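Local coordinates for putative L-alanine-DL-glutamate epimerase (Burkholderia xenovorans, PDB 3GO2), which probably acts as a racemase or epimerase, being a magnesium-binding member of the mandelate racemase/muconate lactonizing enzyme family, at residues S43-G54 with V83-I91. Residues are numbered along the deposited sequence; the frame is centred on the assembly and turned at random.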
# COMPACT_ATOMS: atom_id res chain seq x y z
N SER A 43 27.10 -8.05 23.64
CA SER A 43 26.87 -9.44 23.27
C SER A 43 27.39 -10.46 24.30
O SER A 43 28.15 -11.36 23.96
CB SER A 43 27.51 -9.71 21.90
OG SER A 43 27.00 -8.86 20.89
N PRO A 44 26.95 -10.35 25.57
CA PRO A 44 27.30 -11.40 26.51
C PRO A 44 26.72 -12.76 26.10
O PRO A 44 25.60 -12.81 25.60
CB PRO A 44 26.63 -10.94 27.82
CG PRO A 44 25.48 -10.07 27.37
CD PRO A 44 25.96 -9.40 26.11
N GLY A 45 27.47 -13.84 26.32
CA GLY A 45 26.96 -15.18 26.10
C GLY A 45 27.40 -15.89 24.82
O GLY A 45 27.10 -17.09 24.64
N VAL A 46 28.08 -15.18 23.92
CA VAL A 46 28.47 -15.81 22.63
C VAL A 46 29.33 -17.06 22.85
O VAL A 46 29.14 -18.10 22.21
CB VAL A 46 29.21 -14.84 21.67
CG1 VAL A 46 29.51 -15.54 20.36
CG2 VAL A 46 28.35 -13.57 21.44
N THR A 47 30.29 -16.97 23.77
CA THR A 47 31.15 -18.11 24.08
C THR A 47 30.33 -19.32 24.51
O THR A 47 30.61 -20.45 24.10
CB THR A 47 32.21 -17.77 25.14
OG1 THR A 47 32.99 -16.62 24.73
CG2 THR A 47 33.12 -18.99 25.41
N ALA A 48 29.31 -19.10 25.33
CA ALA A 48 28.49 -20.21 25.81
C ALA A 48 27.73 -20.89 24.68
O ALA A 48 27.58 -22.11 24.67
CB ALA A 48 27.53 -19.73 26.89
N VAL A 49 27.22 -20.09 23.75
CA VAL A 49 26.57 -20.62 22.55
C VAL A 49 27.52 -21.49 21.74
O VAL A 49 27.18 -22.62 21.34
CB VAL A 49 26.02 -19.46 21.64
CG1 VAL A 49 25.46 -20.02 20.34
CG2 VAL A 49 24.97 -18.63 22.41
N ILE A 50 28.71 -20.97 21.48
CA ILE A 50 29.70 -21.69 20.68
C ILE A 50 30.09 -23.00 21.34
O ILE A 50 30.18 -24.04 20.70
CB ILE A 50 30.96 -20.82 20.47
CG1 ILE A 50 30.61 -19.64 19.57
CG2 ILE A 50 32.10 -21.66 19.85
CD1 ILE A 50 31.65 -18.50 19.64
N GLU A 51 30.28 -22.96 22.64
CA GLU A 51 30.63 -24.19 23.36
C GLU A 51 29.59 -25.29 23.21
O GLU A 51 29.94 -26.46 23.08
CB GLU A 51 30.91 -23.89 24.85
CG GLU A 51 32.26 -23.19 25.07
CD GLU A 51 33.50 -24.06 24.73
OE1 GLU A 51 33.42 -25.30 24.81
OE2 GLU A 51 34.57 -23.51 24.41
N GLN A 52 28.31 -24.93 23.23
CA GLN A 52 27.21 -25.91 23.03
C GLN A 52 27.14 -26.38 21.58
O GLN A 52 27.08 -27.57 21.30
CB GLN A 52 25.87 -25.29 23.41
CG GLN A 52 25.71 -25.15 24.87
CD GLN A 52 25.68 -26.51 25.52
OE1 GLN A 52 24.72 -27.24 25.35
NE2 GLN A 52 26.75 -26.87 26.23
N LEU A 53 27.13 -25.43 20.65
CA LEU A 53 27.05 -25.78 19.24
C LEU A 53 28.25 -26.56 18.71
O LEU A 53 28.10 -27.46 17.87
CB LEU A 53 26.83 -24.52 18.38
CG LEU A 53 25.42 -23.96 18.50
CD1 LEU A 53 25.30 -22.66 17.72
CD2 LEU A 53 24.37 -24.98 18.01
N GLY A 54 29.44 -26.23 19.21
CA GLY A 54 30.65 -26.92 18.79
C GLY A 54 30.63 -28.40 19.15
O GLY A 54 31.18 -29.22 18.42
N VAL A 83 22.90 -13.10 20.00
CA VAL A 83 24.08 -13.83 20.47
C VAL A 83 24.11 -15.28 19.98
O VAL A 83 25.18 -15.80 19.71
CB VAL A 83 24.29 -13.73 21.99
CG1 VAL A 83 24.64 -12.30 22.41
CG2 VAL A 83 23.14 -14.18 22.71
N VAL A 84 22.95 -15.92 19.81
CA VAL A 84 22.90 -17.24 19.22
C VAL A 84 23.46 -17.18 17.80
O VAL A 84 24.31 -17.98 17.42
CB VAL A 84 21.47 -17.79 19.19
CG1 VAL A 84 21.30 -18.92 18.13
CG2 VAL A 84 21.04 -18.22 20.58
N SER A 85 22.97 -16.23 17.01
CA SER A 85 23.44 -16.12 15.64
C SER A 85 24.92 -15.71 15.57
O SER A 85 25.64 -16.16 14.65
CB SER A 85 22.55 -15.19 14.82
OG SER A 85 21.30 -15.81 14.56
N GLU A 86 25.40 -14.92 16.53
CA GLU A 86 26.83 -14.60 16.59
C GLU A 86 27.66 -15.85 16.83
O GLU A 86 28.73 -16.02 16.25
CB GLU A 86 27.16 -13.59 17.68
CG GLU A 86 26.62 -12.20 17.43
CD GLU A 86 27.01 -11.25 18.50
OE1 GLU A 86 28.22 -11.19 18.86
OE2 GLU A 86 26.11 -10.53 19.04
N GLY A 87 27.17 -16.77 17.66
CA GLY A 87 27.93 -18.00 17.89
C GLY A 87 28.00 -18.84 16.64
O GLY A 87 29.05 -19.40 16.30
N ILE A 88 26.87 -18.93 15.93
CA ILE A 88 26.80 -19.68 14.69
C ILE A 88 27.77 -19.07 13.64
O ILE A 88 28.50 -19.80 12.96
CB ILE A 88 25.35 -19.70 14.17
CG1 ILE A 88 24.49 -20.55 15.11
CG2 ILE A 88 25.30 -20.24 12.74
CD1 ILE A 88 23.00 -20.51 14.77
N GLY A 89 27.78 -17.74 13.56
CA GLY A 89 28.65 -17.02 12.61
C GLY A 89 30.12 -17.25 12.88
O GLY A 89 30.93 -17.41 11.97
N ALA A 90 30.48 -17.26 14.16
CA ALA A 90 31.87 -17.49 14.55
C ALA A 90 32.34 -18.90 14.16
O ALA A 90 33.49 -19.12 13.68
CB ALA A 90 32.03 -17.28 16.05
N ILE A 91 31.46 -19.87 14.37
CA ILE A 91 31.78 -21.24 13.96
C ILE A 91 31.88 -21.34 12.44
O ILE A 91 32.79 -21.97 11.93
CB ILE A 91 30.81 -22.25 14.54
CG1 ILE A 91 30.93 -22.26 16.07
CG2 ILE A 91 31.05 -23.65 13.93
CD1 ILE A 91 29.86 -23.18 16.77
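Ser43 OG reaches across to Glu86 and lies 2.6 Å from its OE2, on that oxygen's syn lone pair; it also bonds with Phe41 O, though its single proton can serve just one of the two at a time unless Glu86 is itself protonated. Glu86 gets there by running straight out beyond CG (chi2 -178°), while Val46 lies across its chain at about a right angle, CG2 3.5 Å from Glu86 OE1. Beside this bond, Val83 tucks under the turn before the helix, with CG1 3.4 Å from Pro44 O, a carbonyl buried here without a polar partner. The helices then cross at -57°, their axes 8.0 Å apart, over Gly87, whose bare backbone comes up against Ile50 CG1 (3.6 Å from Gly87 CA), with Val49 CG1 beside it over Val84 O. Further along, Ile50 CG2 runs alongside Ile91 CG1, the two chains pointing opposite ways, and Leu53 CD1 presses tightly on Ile88 CG1 at 3.5 Å. This is helix packing within the N-terminal capping domain of the enolase superfamily, the Glu86 side chain about 7 Å from a magnesium ion. Val83 of a second subunit packs on Val83 and Val84. Phe37 and Val23, from strands 32-37 and 19-27, cover Ile50 and Ala90, while helix 65-76 backs Ile88 and Ile91.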